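Local atomic coordinates of calcium-dependent protein kinase, putative (PDB entry 3MSE), a protein that probably phosphorylates serine and threonine residues of other proteins under calcium control, this chain being its C-terminal calcium-binding EF-hand region. Residues Glu94-Ala97 with Gly98-Trp102; Val33-Asn36 with His37-Ile41. All coordinates share one frame; numbering follows the deposited sequence. Where two conformers were deposited one is given.

Contact 1 (Glu94-Ala97 with Gly98-Trp102); sequences EFMA and GCYRW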
loop_
_atom_site.group_PDB
_atom_site.type_symbol
_atom_site.label_atom_id
_atom_site.label_comp_id
_atom_site.label_asym_id
_atom_site.label_seq_id
_atom_site.Cartn_x
_atom_site.Cartn_y
_atom_site.Cartn_z
ATOM N N GLU A 94 -15.595 -0.488 4.550
ATOM C CA GLU A 94 -15.875 0.219 5.808
ATOM C C GLU A 94 -15.334 -0.496 7.062
ATOM O O GLU A 94 -14.857 0.166 8.006
ATOM C CB GLU A 94 -17.362 0.503 5.929
ATOM C CG GLU A 94 -17.860 1.427 4.787
ATOM C CD GLU A 94 -19.372 1.399 4.596
ATOM O OE1 GLU A 94 -19.853 2.130 3.699
ATOM O OE2 GLU A 94 -20.087 0.672 5.333
ATOM N N PHE A 95 -15.383 -1.826 7.037
ATOM C CA PHE A 95 -14.902 -2.671 8.124
ATOM C C PHE A 95 -13.400 -2.530 8.182
ATOM O O PHE A 95 -12.803 -2.341 9.235
ATOM C CB PHE A 95 -15.273 -4.141 7.876
ATOM C CG PHE A 95 -14.815 -5.092 8.971
ATOM C CD1 PHE A 95 -13.826 -6.035 8.721
ATOM C CD2 PHE A 95 -15.392 -5.049 10.246
ATOM C CE1 PHE A 95 -13.419 -6.932 9.726
ATOM C CE2 PHE A 95 -14.984 -5.938 11.265
ATOM C CZ PHE A 95 -14.015 -6.872 11.012
ATOM N N MET A 96 -12.789 -2.603 7.014
ATOM C CA MET A 96 -11.366 -2.598 6.927
ATOM C C MET A 96 -10.752 -1.226 7.272
ATOM O O MET A 96 -9.652 -1.149 7.851
ATOM C CB MET A 96 -10.981 -3.159 5.557
ATOM C CG MET A 96 -10.268 -2.246 4.691
ATOM S SD MET A 96 -8.623 -2.805 4.967
ATOM C CE MET A 96 -7.810 -1.265 4.589
ATOM N N ALA A 97 -11.477 -0.156 6.969
ATOM C CA ALA A 97 -11.086 1.183 7.375
ATOM C C ALA A 97 -10.912 1.306 8.910
ATOM O O ALA A 97 -10.024 1.991 9.373
ATOM C CB ALA A 97 -12.104 2.195 6.889
ATOM N N GLY A 98 -11.768 0.639 9.671
ATOM C CA GLY A 98 -11.717 0.722 11.129
ATOM C C GLY A 98 -10.761 -0.265 11.767
ATOM O O GLY A 98 -10.403 -0.086 12.934
ATOM N N CYS A 99 -10.348 -1.288 11.009
ATOM C CA CYS A 99 -9.487 -2.364 11.511
ATOM C C CYS A 99 -8.017 -2.147 11.215
ATOM O O CYS A 99 -7.160 -2.730 11.893
ATOM C CB CYS A 99 -9.874 -3.728 10.935
ATOM S SG CYS A 99 -11.442 -4.366 11.478
ATOM N N TYR A 100 -7.720 -1.328 10.206
ATOM C CA TYR A 100 -6.344 -1.188 9.724
ATOM C C TYR A 100 -5.584 -0.135 10.507
ATOM O O TYR A 100 -6.116 0.934 10.781
ATOM C CB TYR A 100 -6.334 -0.844 8.221
ATOM C CG TYR A 100 -4.963 -0.853 7.588
ATOM C CD1 TYR A 100 -4.358 -2.050 7.189
ATOM C CD2 TYR A 100 -4.271 0.335 7.379
ATOM C CE1 TYR A 100 -3.070 -2.050 6.603
ATOM C CE2 TYR A 100 -3.001 0.345 6.796
ATOM C CZ TYR A 100 -2.414 -0.839 6.414
ATOM O OH TYR A 100 -1.162 -0.808 5.846
ATOM N N ARG A 101 -4.338 -0.428 10.866
ATOM C CA ARG A 101 -3.520 0.561 11.569
ATOM C C ARG A 101 -2.901 1.530 10.573
ATOM O O ARG A 101 -1.979 1.177 9.842
ATOM C CB ARG A 101 -2.429 -0.096 12.418
ATOM C CG ARG A 101 -1.745 0.879 13.382
ATOM C CD ARG A 101 -0.986 0.137 14.477
ATOM N NE ARG A 101 -0.313 1.040 15.413
ATOM C CZ ARG A 101 0.984 1.338 15.374
ATOM N NH1 ARG A 101 1.504 2.164 16.270
ATOM N NH2 ARG A 101 1.766 0.816 14.440
ATOM N N TRP A 102 -3.416 2.753 10.571
ATOM C CA TRP A 102 -3.034 3.775 9.601
ATOM C C TRP A 102 -1.715 4.480 9.933
ATOM O O TRP A 102 -1.113 5.105 9.064
ATOM C CB TRP A 102 -4.196 4.760 9.382
ATOM C CG TRP A 102 -5.345 4.070 8.683
ATOM C CD1 TRP A 102 -6.481 3.578 9.257
ATOM C CD2 TRP A 102 -5.413 3.727 7.299
ATOM N NE1 TRP A 102 -7.268 2.961 8.309
ATOM C CE2 TRP A 102 -6.631 3.043 7.096
ATOM C CE3 TRP A 102 -4.565 3.937 6.203
ATOM C CZ2 TRP A 102 -7.025 2.574 5.834
ATOM C CZ3 TRP A 102 -4.957 3.470 4.954
ATOM C CH2 TRP A 102 -6.178 2.808 4.779
#

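Contact 2 (Val33-Asn36 with His37-Ile41); sequences VINN and HIKYI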
loop_
_atom_site.group_PDB
_atom_site.type_symbol
_atom_site.label_atom_id
_atom_site.label_comp_id
_atom_site.label_asym_id
_atom_site.label_seq_id
_atom_site.Cartn_x
_atom_site.Cartn_y
_atom_site.Cartn_z
ATOM N N VAL A 33 3.922 -7.018 3.597
ATOM C CA VAL A 33 3.592 -6.789 5.011
ATOM C C VAL A 33 2.176 -6.245 5.092
ATOM O O VAL A 33 1.328 -6.809 5.773
ATOM C CB VAL A 33 4.603 -5.832 5.687
ATOM C CG1 VAL A 33 4.067 -5.308 7.044
ATOM C CG2 VAL A 33 5.957 -6.523 5.867
ATOM N N ILE A 34 1.927 -5.172 4.347
ATOM C CA ILE A 34 0.608 -4.575 4.218
ATOM C C ILE A 34 -0.450 -5.613 3.859
ATOM O O ILE A 34 -1.496 -5.695 4.512
ATOM C CB ILE A 34 0.650 -3.416 3.194
ATOM C CG1 ILE A 34 1.444 -2.248 3.791
ATOM C CG2 ILE A 34 -0.757 -2.996 2.780
ATOM C CD1 ILE A 34 1.828 -1.149 2.816
ATOM N N ASN A 35 -0.158 -6.418 2.841
ATOM C CA ASN A 35 -1.067 -7.444 2.339
ATOM C C ASN A 35 -1.353 -8.555 3.355
ATOM O O ASN A 35 -2.415 -9.176 3.319
ATOM C CB ASN A 35 -0.502 -8.045 1.037
ATOM C CG ASN A 35 -1.253 -9.287 0.576
ATOM O OD1 ASN A 35 -0.767 -10.414 0.704
ATOM N ND2 ASN A 35 -2.443 -9.087 0.050
ATOM N N ASN A 36 -0.393 -8.826 4.239
ATOM C CA ASN A 36 -0.617 -9.791 5.320
ATOM C C ASN A 36 -1.649 -9.272 6.316
ATOM O O ASN A 36 -2.555 -10.013 6.695
ATOM C CB ASN A 36 0.688 -10.153 6.036
ATOM C CG ASN A 36 1.605 -11.008 5.182
ATOM O OD1 ASN A 36 1.157 -11.920 4.478
ATOM N ND2 ASN A 36 2.902 -10.722 5.247
ATOM N N HIS A 37 -1.507 -8.004 6.714
ATOM C CA HIS A 37 -2.499 -7.326 7.570
ATOM C C HIS A 37 -3.884 -7.392 6.929
ATOM O O HIS A 37 -4.852 -7.797 7.577
ATOM C CB HIS A 37 -2.121 -5.858 7.841
ATOM C CG HIS A 37 -0.896 -5.677 8.688
ATOM N ND1 HIS A 37 -0.699 -6.341 9.881
ATOM C CD2 HIS A 37 0.180 -4.867 8.531
ATOM C CE1 HIS A 37 0.460 -5.977 10.403
ATOM N NE2 HIS A 37 1.011 -5.080 9.606
ATOM N N ILE A 38 -3.971 -7.028 5.646
ATOM C CA ILE A 38 -5.242 -7.070 4.929
ATOM C C ILE A 38 -5.822 -8.483 4.860
ATOM O O ILE A 38 -7.041 -8.665 4.962
ATOM C CB ILE A 38 -5.134 -6.461 3.515
ATOM C CG1 ILE A 38 -4.769 -4.982 3.610
ATOM C CG2 ILE A 38 -6.444 -6.636 2.745
ATOM C CD1 ILE A 38 -4.479 -4.348 2.275
ATOM N N LYS A 39 -4.958 -9.479 4.698
ATOM C CA LYS A 39 -5.394 -10.871 4.677
ATOM C C LYS A 39 -6.065 -11.255 6.009
ATOM O O LYS A 39 -7.126 -11.885 6.010
ATOM C CB LYS A 39 -4.214 -11.800 4.375
ATOM C CG LYS A 39 -4.600 -13.200 3.912
ATOM C CD LYS A 39 -3.385 -13.991 3.371
ATOM C CE LYS A 39 -2.757 -13.319 2.134
ATOM N NZ LYS A 39 -3.631 -13.355 0.910
ATOM N N TYR A 40 -5.450 -10.867 7.130
ATOM C CA TYR A 40 -6.048 -11.119 8.446
ATOM C C TYR A 40 -7.437 -10.478 8.526
ATOM O O TYR A 40 -8.415 -11.148 8.867
ATOM C CB TYR A 40 -5.154 -10.650 9.607
ATOM C CG TYR A 40 -5.776 -10.937 10.962
ATOM C CD1 TYR A 40 -5.715 -12.217 11.527
ATOM C CD2 TYR A 40 -6.467 -9.941 11.661
ATOM C CE1 TYR A 40 -6.309 -12.490 12.765
ATOM C CE2 TYR A 40 -7.061 -10.205 12.891
ATOM C CZ TYR A 40 -6.980 -11.474 13.435
ATOM O OH TYR A 40 -7.569 -11.720 14.651
ATOM N N ILE A 41 -7.522 -9.199 8.167
ATOM C CA ILE A 41 -8.804 -8.491 8.145
ATOM C C ILE A 41 -9.802 -9.210 7.235
ATOM O O ILE A 41 -10.993 -9.300 7.556
ATOM C CB ILE A 41 -8.635 -6.984 7.782
ATOM C CG1 ILE A 41 -7.853 -6.252 8.877
ATOM C CG2 ILE A 41 -9.989 -6.307 7.568
ATOM C CD1 ILE A 41 -7.266 -4.902 8.450
#

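Contact 1 (Glu94-Ala97 with Gly98-Trp102)
Cys99 lays its sulfur over one face of the Phe95 ring, one helical turn back: SG sits 3.7 Å from the ring centroid and only 15° off the ring normal, a sulfur-aromatic contact displaced slightly toward the rim, closest at CZ. Cys99 keeps SG beside its backbone N (chi1 -68°) and Phe95 sends CG away from its own, which brings sulfur and ring together.

The backbone bonds are those of a helix running out. Phe95 O takes weak bonds from the N-H groups of Gly98 and Cys99, and Met96 O receives Cys99 N at 3.2 Å, with the donor well above the carbonyl plane, and, weakly, Tyr100 N. Tyr100 is the first residue past helix 92-99, the last helix of the first EF-hand pair, to leave helical phi/psi.

Beyond it the chain runs on extended, and the Trp102 side chain reaches back to the helix end. Trp102 NE1 donates to Ala97 O at 3.1 Å in a fairly straight bond (162°), the oxygen lying almost in the indole plane at the ring's edge.

Apolar contact centres on the Met96 methyl, CE, which lies 3.9 Å from Tyr100 CB and 4.1 Å from Trp102 CZ2. Met96 and Tyr100 run side by side, whereas Trp102 crosses Met96 nearly at a right angle and also packs on Ile24 of the second subunit.

Contact 2 (Val33-Asn36 with His37-Ile41)
His37 holds CG beside its own backbone N (chi1 -68°), which brings its imidazole back along the helix to Val33, while Val33 directs CG1 opposite its backbone N (chi1 165°) to meet it. The two side chains lie alongside and point the same way, with Val33 CG1 4.0 Å from His37 NE2. Ile34 and Ile38 form a second pair in the same manner, one turn apart: the CG2 branch of Ile34 rests against the delta methyl at the end of Ile38, CG2 to CD1 4.0 Å. Lys39 slants across Asn35. Its chain bends at the last two torsions, leaving CE 3.8 Å from Asn35 OD1, with NZ a little farther off at 4.1 Å.

Under these side chains runs a regular alpha-helix, part of the long helix 18-48 that leads into the first calcium-binding loop. Val33 O accepts His37 N at 3.2 Å, and Ile34 O accepts Ile38 N at 3.0 Å, both nearly straight. Asn35 O to Lys39 N is shorter, 2.9 Å, but more bent at 146°; Asn36 O to Tyr40 N completes the set.

Ile38 packs both on Tyr92 of the same chain and on Asn35 of the second subunit, and Tyr40 OH is hydrogen-bonded to Ser3 N of that subunit. The lysine ammonium stands too far from the Asn35 amide for a firm bond, so this turn is held chiefly by its main-chain bonds and van der Waals contact.

The centres of the two contacts are about 11 Å apart, and the contacts meet directly. The long helix 18-48 supplies contact 2, and the helix 92-99 that carries contact 1 packs against it, so the first and last helices of the EF-hand pair touch here. Ile41 is the main bridge: its CD1 lies 3.8 Å from Cys99 CB, and its CG2 is 3.9 Å from Met96 CB. Farther back, Tyr100 OH touches Ile34 CG1 at 3.6 Å. Contact 1 is the nearer to metal, the Phe95 side chain being about 11 Å from a bound calcium ion, whereas contact 2 lies away from the calcium sites. Both also pack against the second subunit.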